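Local coordinates for DNA damage response protein Rtt109, putative (Neosartorya fumigata, PDB 5ZB9) that probably transfers acetyl groups from acetyl-CoA to histone lysines, acting as a histone H3 acetyltransferase in the DNA damage response, at residues H85-F90 with V132-S137; T126-G131 with L321-P326; V23-I28 with L57-S62. All blocks are in the same frame, centred on the assembly; numbering follows the deposited sequence.

Interaction 1 (H85-F90 with V132-S137)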
# COMPACT_ATOMS: atom_id res chain seq x y z
N HIS A 85 -11.44 0.77 14.31
CA HIS A 85 -11.66 2.13 13.80
C HIS A 85 -10.88 2.51 12.53
O HIS A 85 -11.05 3.62 12.01
CB HIS A 85 -11.34 3.15 14.90
CG HIS A 85 -12.23 3.02 16.10
ND1 HIS A 85 -13.60 3.06 16.01
CD2 HIS A 85 -11.94 2.83 17.41
CE1 HIS A 85 -14.12 2.92 17.22
NE2 HIS A 85 -13.13 2.77 18.08
N LEU A 86 -10.06 1.60 12.02
CA LEU A 86 -9.28 1.90 10.82
C LEU A 86 -9.05 0.67 9.95
O LEU A 86 -8.68 -0.39 10.45
CB LEU A 86 -7.94 2.52 11.20
CG LEU A 86 -7.03 3.01 10.07
CD1 LEU A 86 -7.68 4.17 9.28
CD2 LEU A 86 -5.67 3.43 10.63
N THR A 87 -9.29 0.82 8.65
CA THR A 87 -8.82 -0.14 7.65
C THR A 87 -7.59 0.45 6.96
O THR A 87 -7.62 1.58 6.48
CB THR A 87 -9.88 -0.47 6.58
OG1 THR A 87 -11.06 -0.99 7.20
CG2 THR A 87 -9.33 -1.51 5.60
N THR A 88 -6.52 -0.33 6.91
CA THR A 88 -5.31 0.13 6.24
C THR A 88 -4.92 -0.81 5.11
O THR A 88 -4.65 -1.98 5.34
CB THR A 88 -4.13 0.26 7.21
OG1 THR A 88 -4.47 1.20 8.23
CG2 THR A 88 -2.89 0.75 6.48
N ILE A 89 -4.88 -0.27 3.90
CA ILE A 89 -4.42 -1.01 2.75
C ILE A 89 -2.98 -0.60 2.40
O ILE A 89 -2.73 0.50 1.90
CB ILE A 89 -5.36 -0.80 1.57
CG1 ILE A 89 -6.77 -1.26 1.95
CG2 ILE A 89 -4.87 -1.56 0.35
CD1 ILE A 89 -7.76 -1.14 0.83
N PHE A 90 -2.04 -1.49 2.69
CA PHE A 90 -0.62 -1.18 2.56
C PHE A 90 0.05 -1.99 1.47
O PHE A 90 -0.06 -3.22 1.45
CB PHE A 90 0.11 -1.41 3.89
CG PHE A 90 1.60 -1.27 3.79
CD1 PHE A 90 2.18 -0.02 3.67
CD2 PHE A 90 2.42 -2.39 3.83
CE1 PHE A 90 3.56 0.12 3.58
CE2 PHE A 90 3.80 -2.26 3.74
CZ PHE A 90 4.37 -1.00 3.62
N VAL A 132 -16.38 3.48 8.90
CA VAL A 132 -14.99 3.28 9.31
C VAL A 132 -13.99 3.88 8.32
O VAL A 132 -13.98 3.53 7.14
CB VAL A 132 -14.67 1.78 9.48
CG1 VAL A 132 -13.19 1.58 9.80
CG2 VAL A 132 -15.56 1.18 10.55
N ARG A 133 -13.15 4.78 8.82
CA ARG A 133 -12.08 5.38 8.02
C ARG A 133 -11.19 4.31 7.36
O ARG A 133 -10.84 3.30 7.99
CB ARG A 133 -11.23 6.30 8.90
CG ARG A 133 -10.16 7.07 8.15
CD ARG A 133 -9.54 8.16 9.02
NE ARG A 133 -10.37 9.36 9.07
CZ ARG A 133 -10.81 9.92 10.20
NH1 ARG A 133 -10.49 9.39 11.37
NH2 ARG A 133 -11.56 11.01 10.15
N LEU A 134 -10.86 4.52 6.09
CA LEU A 134 -9.98 3.61 5.36
C LEU A 134 -8.77 4.36 4.78
O LEU A 134 -8.90 5.46 4.25
CB LEU A 134 -10.73 2.91 4.23
CG LEU A 134 -9.94 1.85 3.46
CD1 LEU A 134 -10.86 0.72 3.05
CD2 LEU A 134 -9.24 2.42 2.23
N MET A 135 -7.60 3.74 4.89
CA MET A 135 -6.36 4.34 4.42
C MET A 135 -5.62 3.45 3.43
O MET A 135 -5.48 2.24 3.63
CB MET A 135 -5.46 4.65 5.62
CG MET A 135 -4.09 5.14 5.23
SD MET A 135 -3.14 5.74 6.63
CE MET A 135 -2.61 4.21 7.38
N VAL A 136 -5.14 4.05 2.34
CA VAL A 136 -4.20 3.38 1.46
C VAL A 136 -2.83 4.00 1.70
O VAL A 136 -2.68 5.21 1.71
CB VAL A 136 -4.57 3.51 -0.03
CG1 VAL A 136 -3.54 2.80 -0.90
CG2 VAL A 136 -5.95 2.93 -0.27
N SER A 137 -1.83 3.15 1.90
CA SER A 137 -0.53 3.64 2.27
C SER A 137 0.59 2.85 1.59
O SER A 137 0.42 1.69 1.23
CB SER A 137 -0.37 3.59 3.80
OG SER A 137 0.85 4.19 4.21
O HOH W 1 -13.23 5.60 11.75
O HOH W 2 -13.39 1.04 6.08

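Interaction 2 (T126-G131 with L321-P326)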
# COMPACT_ATOMS: atom_id res chain seq x y z
N THR A 126 -13.85 -3.49 -1.68
CA THR A 126 -14.26 -4.70 -1.00
C THR A 126 -13.90 -4.75 0.48
O THR A 126 -14.26 -5.70 1.17
CB THR A 126 -13.66 -5.96 -1.67
OG1 THR A 126 -12.24 -5.91 -1.59
CG2 THR A 126 -14.07 -6.04 -3.13
N HIS A 127 -13.17 -3.76 0.98
CA HIS A 127 -12.76 -3.78 2.38
C HIS A 127 -13.25 -2.55 3.12
O HIS A 127 -13.10 -2.44 4.33
CB HIS A 127 -11.25 -3.93 2.50
CG HIS A 127 -10.76 -5.26 2.04
ND1 HIS A 127 -10.52 -6.31 2.91
CD2 HIS A 127 -10.53 -5.75 0.80
CE1 HIS A 127 -10.13 -7.37 2.22
NE2 HIS A 127 -10.13 -7.05 0.94
N GLN A 128 -13.84 -1.64 2.36
CA GLN A 128 -14.52 -0.49 2.91
C GLN A 128 -15.64 -0.92 3.86
O GLN A 128 -16.54 -1.65 3.46
CB GLN A 128 -15.07 0.38 1.78
CG GLN A 128 -15.77 1.63 2.24
CD GLN A 128 -14.82 2.58 2.94
OE1 GLN A 128 -14.70 2.56 4.17
NE2 GLN A 128 -14.14 3.41 2.16
N ARG A 129 -15.58 -0.47 5.10
CA ARG A 129 -16.65 -0.73 6.06
C ARG A 129 -17.43 0.55 6.31
O ARG A 129 -16.84 1.63 6.30
CB ARG A 129 -16.09 -1.27 7.38
CG ARG A 129 -15.68 -2.72 7.36
CD ARG A 129 -15.12 -3.12 8.71
NE ARG A 129 -13.77 -2.63 8.89
CZ ARG A 129 -13.21 -2.35 10.06
NH1 ARG A 129 -13.91 -2.49 11.18
NH2 ARG A 129 -11.96 -1.93 10.12
N PRO A 130 -18.75 0.43 6.53
CA PRO A 130 -19.60 1.59 6.81
C PRO A 130 -19.17 2.35 8.06
O PRO A 130 -19.00 1.75 9.12
CB PRO A 130 -20.99 0.97 7.02
CG PRO A 130 -20.93 -0.33 6.30
CD PRO A 130 -19.52 -0.82 6.45
N GLY A 131 -18.99 3.66 7.93
CA GLY A 131 -18.60 4.49 9.06
C GLY A 131 -17.15 4.37 9.52
O GLY A 131 -16.73 5.09 10.43
N LEU A 321 -3.28 7.82 1.50
CA LEU A 321 -4.55 8.24 0.95
C LEU A 321 -5.61 7.96 2.01
O LEU A 321 -5.86 6.81 2.35
CB LEU A 321 -4.86 7.49 -0.35
CG LEU A 321 -6.29 7.69 -0.87
CD1 LEU A 321 -6.53 9.15 -1.27
CD2 LEU A 321 -6.56 6.74 -2.02
N VAL A 322 -6.20 9.02 2.55
CA VAL A 322 -7.18 8.84 3.62
C VAL A 322 -8.60 9.08 3.12
O VAL A 322 -8.95 10.18 2.67
CB VAL A 322 -6.90 9.77 4.82
CG1 VAL A 322 -7.91 9.54 5.93
CG2 VAL A 322 -5.48 9.55 5.34
N ILE A 323 -9.41 8.03 3.21
CA ILE A 323 -10.78 8.04 2.71
C ILE A 323 -11.80 8.08 3.85
O ILE A 323 -11.82 7.21 4.71
CB ILE A 323 -11.06 6.80 1.83
CG1 ILE A 323 -10.18 6.83 0.57
CG2 ILE A 323 -12.55 6.71 1.47
CD1 ILE A 323 -10.17 5.54 -0.22
N ASN A 324 -12.64 9.11 3.85
CA ASN A 324 -13.67 9.23 4.88
C ASN A 324 -15.03 8.91 4.28
O ASN A 324 -15.54 9.67 3.46
CB ASN A 324 -13.66 10.63 5.50
CG ASN A 324 -12.37 10.91 6.25
OD1 ASN A 324 -12.10 10.32 7.29
ND2 ASN A 324 -11.55 11.82 5.71
N PRO A 325 -15.60 7.77 4.69
CA PRO A 325 -16.87 7.26 4.17
C PRO A 325 -18.05 8.14 4.61
O PRO A 325 -17.87 8.97 5.51
CB PRO A 325 -16.94 5.86 4.77
CG PRO A 325 -16.29 6.02 6.09
CD PRO A 325 -15.13 6.96 5.83
N PRO A 326 -19.23 7.97 3.99
CA PRO A 326 -20.37 8.80 4.38
C PRO A 326 -20.69 8.68 5.87
O PRO A 326 -20.74 7.58 6.41
CB PRO A 326 -21.51 8.23 3.52
CG PRO A 326 -20.84 7.63 2.34
CD PRO A 326 -19.56 7.06 2.87

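Interaction 3 (V23-I28 with L57-S62)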
# COMPACT_ATOMS: atom_id res chain seq x y z
N VAL A 23 -4.09 -10.37 -20.68
CA VAL A 23 -3.21 -10.84 -19.62
C VAL A 23 -3.90 -11.92 -18.80
O VAL A 23 -5.11 -12.11 -18.91
CB VAL A 23 -2.79 -9.69 -18.67
CG1 VAL A 23 -2.02 -8.61 -19.44
CG2 VAL A 23 -4.01 -9.10 -17.97
N THR A 24 -3.13 -12.63 -17.99
CA THR A 24 -3.68 -13.63 -17.09
C THR A 24 -3.38 -13.18 -15.66
O THR A 24 -2.28 -12.71 -15.38
CB THR A 24 -3.07 -15.02 -17.34
OG1 THR A 24 -3.36 -15.42 -18.69
CG2 THR A 24 -3.63 -16.05 -16.37
N ILE A 25 -4.36 -13.31 -14.77
CA ILE A 25 -4.16 -12.89 -13.39
C ILE A 25 -4.35 -14.04 -12.40
O ILE A 25 -5.21 -14.90 -12.57
CB ILE A 25 -5.11 -11.73 -13.01
CG1 ILE A 25 -6.57 -12.14 -13.19
CG2 ILE A 25 -4.80 -10.52 -13.83
CD1 ILE A 25 -7.54 -11.19 -12.56
N ARG A 26 -3.52 -14.03 -11.37
CA ARG A 26 -3.68 -14.94 -10.26
C ARG A 26 -3.60 -14.12 -8.98
O ARG A 26 -2.57 -13.54 -8.63
CB ARG A 26 -2.62 -16.05 -10.29
CG ARG A 26 -2.77 -16.96 -11.51
CD ARG A 26 -1.67 -18.02 -11.63
NE ARG A 26 -1.94 -18.93 -12.74
CZ ARG A 26 -1.49 -18.75 -13.98
NH1 ARG A 26 -0.74 -17.70 -14.28
NH2 ARG A 26 -1.79 -19.63 -14.93
N HIS A 27 -4.73 -14.05 -8.30
CA HIS A 27 -4.85 -13.32 -7.07
C HIS A 27 -4.96 -14.33 -5.93
O HIS A 27 -5.94 -15.07 -5.84
CB HIS A 27 -6.07 -12.39 -7.15
CG HIS A 27 -6.42 -11.73 -5.85
ND1 HIS A 27 -7.67 -11.18 -5.62
CD2 HIS A 27 -5.71 -11.53 -4.72
CE1 HIS A 27 -7.70 -10.68 -4.40
NE2 HIS A 27 -6.53 -10.87 -3.83
N ILE A 28 -3.96 -14.40 -5.07
CA ILE A 28 -4.07 -15.30 -3.94
C ILE A 28 -4.10 -14.47 -2.67
O ILE A 28 -3.51 -13.40 -2.61
CB ILE A 28 -2.93 -16.35 -3.90
CG1 ILE A 28 -1.58 -15.69 -3.69
CG2 ILE A 28 -2.91 -17.17 -5.20
CD1 ILE A 28 -0.46 -16.69 -3.57
N LEU A 57 -1.08 -10.35 -6.17
CA LEU A 57 -1.54 -10.46 -7.54
C LEU A 57 -0.35 -10.64 -8.46
O LEU A 57 0.53 -9.79 -8.52
CB LEU A 57 -2.33 -9.21 -7.95
CG LEU A 57 -2.66 -9.08 -9.45
CD1 LEU A 57 -3.63 -10.18 -9.90
CD2 LEU A 57 -3.22 -7.70 -9.78
N ALA A 58 -0.33 -11.76 -9.18
CA ALA A 58 0.64 -11.97 -10.24
C ALA A 58 -0.04 -11.81 -11.59
O ALA A 58 -1.14 -12.35 -11.82
CB ALA A 58 1.29 -13.34 -10.13
N VAL A 59 0.60 -11.06 -12.47
CA VAL A 59 0.04 -10.82 -13.79
C VAL A 59 1.00 -11.35 -14.83
O VAL A 59 2.20 -11.07 -14.79
CB VAL A 59 -0.24 -9.33 -14.03
CG1 VAL A 59 -0.89 -9.13 -15.39
CG2 VAL A 59 -1.12 -8.77 -12.91
N SER A 60 0.48 -12.14 -15.76
CA SER A 60 1.32 -12.73 -16.78
C SER A 60 0.72 -12.51 -18.16
O SER A 60 -0.46 -12.16 -18.29
CB SER A 60 1.54 -14.22 -16.52
OG SER A 60 0.30 -14.89 -16.35
N ILE A 61 1.55 -12.71 -19.17
CA ILE A 61 1.11 -12.67 -20.55
C ILE A 61 1.53 -13.95 -21.25
O ILE A 61 2.45 -14.64 -20.81
CB ILE A 61 1.70 -11.47 -21.29
CG1 ILE A 61 3.23 -11.51 -21.21
CG2 ILE A 61 1.17 -10.18 -20.70
CD1 ILE A 61 3.91 -10.49 -22.07
N SER A 62 0.84 -14.27 -22.34
CA SER A 62 1.23 -15.39 -23.19
C SER A 62 1.89 -14.87 -24.47
O SER A 62 1.21 -14.30 -25.32
CB SER A 62 0.00 -16.25 -23.55
OG SER A 62 -0.66 -16.73 -22.38
O HOH W 3 -2.71 -14.35 -21.19
O HOH W 4 -0.65 -14.77 -13.58

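Interaction 1 (H85-F90 with V132-S137)
Met135 leaves its strand with CG anti to the backbone N (chi1 174°) and then bends at chi3 (78°). The bend lays its methyl CE 3.6 Å from both CG2 and OG1 of Thr88. The two residues are paired, side chains side by side, in the parallel strands of a beta-alpha-beta crossover, built from strand 86-96, helix 111-127 and strand 133-140. Four backbone hydrogen bonds join the strands. Thr87 N donates a hydrogen bond to Arg133 O, and Thr87 O accepts from Met135 N. Ile89 repeats the pattern, with N to Met135 O (2.6 Å) and O from Ser137 N (2.8 Å). On the face of Thr87 and Ile89, the two branches of Leu134 part. Leu134 CD1 meets Thr87 CG2 at 3.7 Å, and Leu134 CD2 meets Ile89 CD1 at 4.1 Å. Val124 of the crossover helix covers this face, touching Ile89, Leu134 and Val136. On the other face, CG of Arg133 passes CD1 of Leu86, while its guanidinium leads away to Asn324 and Val332. Phe90 there stacks on Phe259. Beside His85 and Arg133 a water bridges the backbones instead. It donates to His85 O (3.0 Å) and accepts from Arg133 N (3.0 Å).

Interaction 2 (T126-G131 with L321-P326)
Pro325 and Gln128 form the close-packed part of this small contact, which buries about 180 Å² in all. A bend at chi2 (64°) swings the amide of Gln128 toward the strand. There it rests on the CG2 branch of Ile323 and on the ring of Pro325. The proline ring also lies against the loop backbone. CG of Pro325 is 3.9 Å from Gly131 C and 4.0 Å from Gly131 N. Contact thins toward Arg129, whose O is 4.4 Å from Pro325 CG. The inner side is well covered, since Ile323 and Pro325 are buried and Leu134 of the neighbouring strand packs on both Gln128 and Ile323. The outer side is open: Gly131, which meets Pro325, is exposed to solvent. The two segments share no hydrogen bond, so the contact is held by packing alone. The polar side chains of Arg129 and Asn324 have other partners. Arg129 turns its guanidinium to Thr83 O and Thr87 OG1, and Asn324 bonds to Glu183 and Gln243. The loop follows helix 111-127 and leads into strand 133-140. It is the return limb of the beta-alpha-beta crossover, packed here on the end of strand 317-324, which runs antiparallel to strand 133-140.

Interaction 3 (V23-I28 with L57-S62)
Thr24 and Arg26 pair with Ser60 and Ala58 in an antiparallel ladder of four backbone hydrogen bonds. Both are hydrogen-bonded pairs, with N and O of each residue used across the gap. Thr24 N to Ser60 O is 2.7 Å, and Arg26 N to Ala58 O is 2.9 Å. Apolar packing lies on the face of Ile25, Leu57 and Val59, partly along diagonals. Leu57 CD1 lies 3.8 Å from Ile25 CB. CG2 of Ile25 and CG2 of Val59 lie side by side at 4.2 Å. At the end of the ladder, Val23 touches both Val59 and Ile61, with its CG1 3.8 Å from Ile61 CG2. Polar groups collect on the face of Thr24, Arg26 and Ser60. Arg26 is extended from CG to NE, which takes its guanidinium out along this face, with Ser60 OG at its edge. A water donates to Ala58 O (3.0 Å) and to Ser60 OG (2.9 Å) and accepts a weak bond from Arg26 NH1. Glu70 completes the cluster, with a salt bridge to Arg26 and a hydrogen bond to Ser60. Strands 22-35, 50-61 and 71-82 follow one another as a beta meander in the mixed sheet of the acetyltransferase domain. Trp449 of helix 439-457 packs on Arg26 and Ala58. On the opposite face, Ile115 and Phe119 of helix 111-127 pack on Leu57. Strand 464-467 bonds to the 23-28 side of the pair, and strand 71-82 to the 57-61 side.

Interactions 1 and 3 are buried strand pairings in the same mixed sheet, one parallel and one antiparallel, with centres about 26 Å apart. Helix 111-127 packs on both. Interaction 2 is smaller and partly open to solvent. It is packing between a loop and a strand end, without the backbone ladders of the other two. Interactions 1 and 2 are neighbours, with centres about 7 Å apart. They touch because strand 133-140 lies between strands 86-96 and 317-324. Interaction 3 touches neither. It adds a charged cluster on one face. Its Val59 side chain is about 7 Å from that of Leu112, a CoA-binding residue.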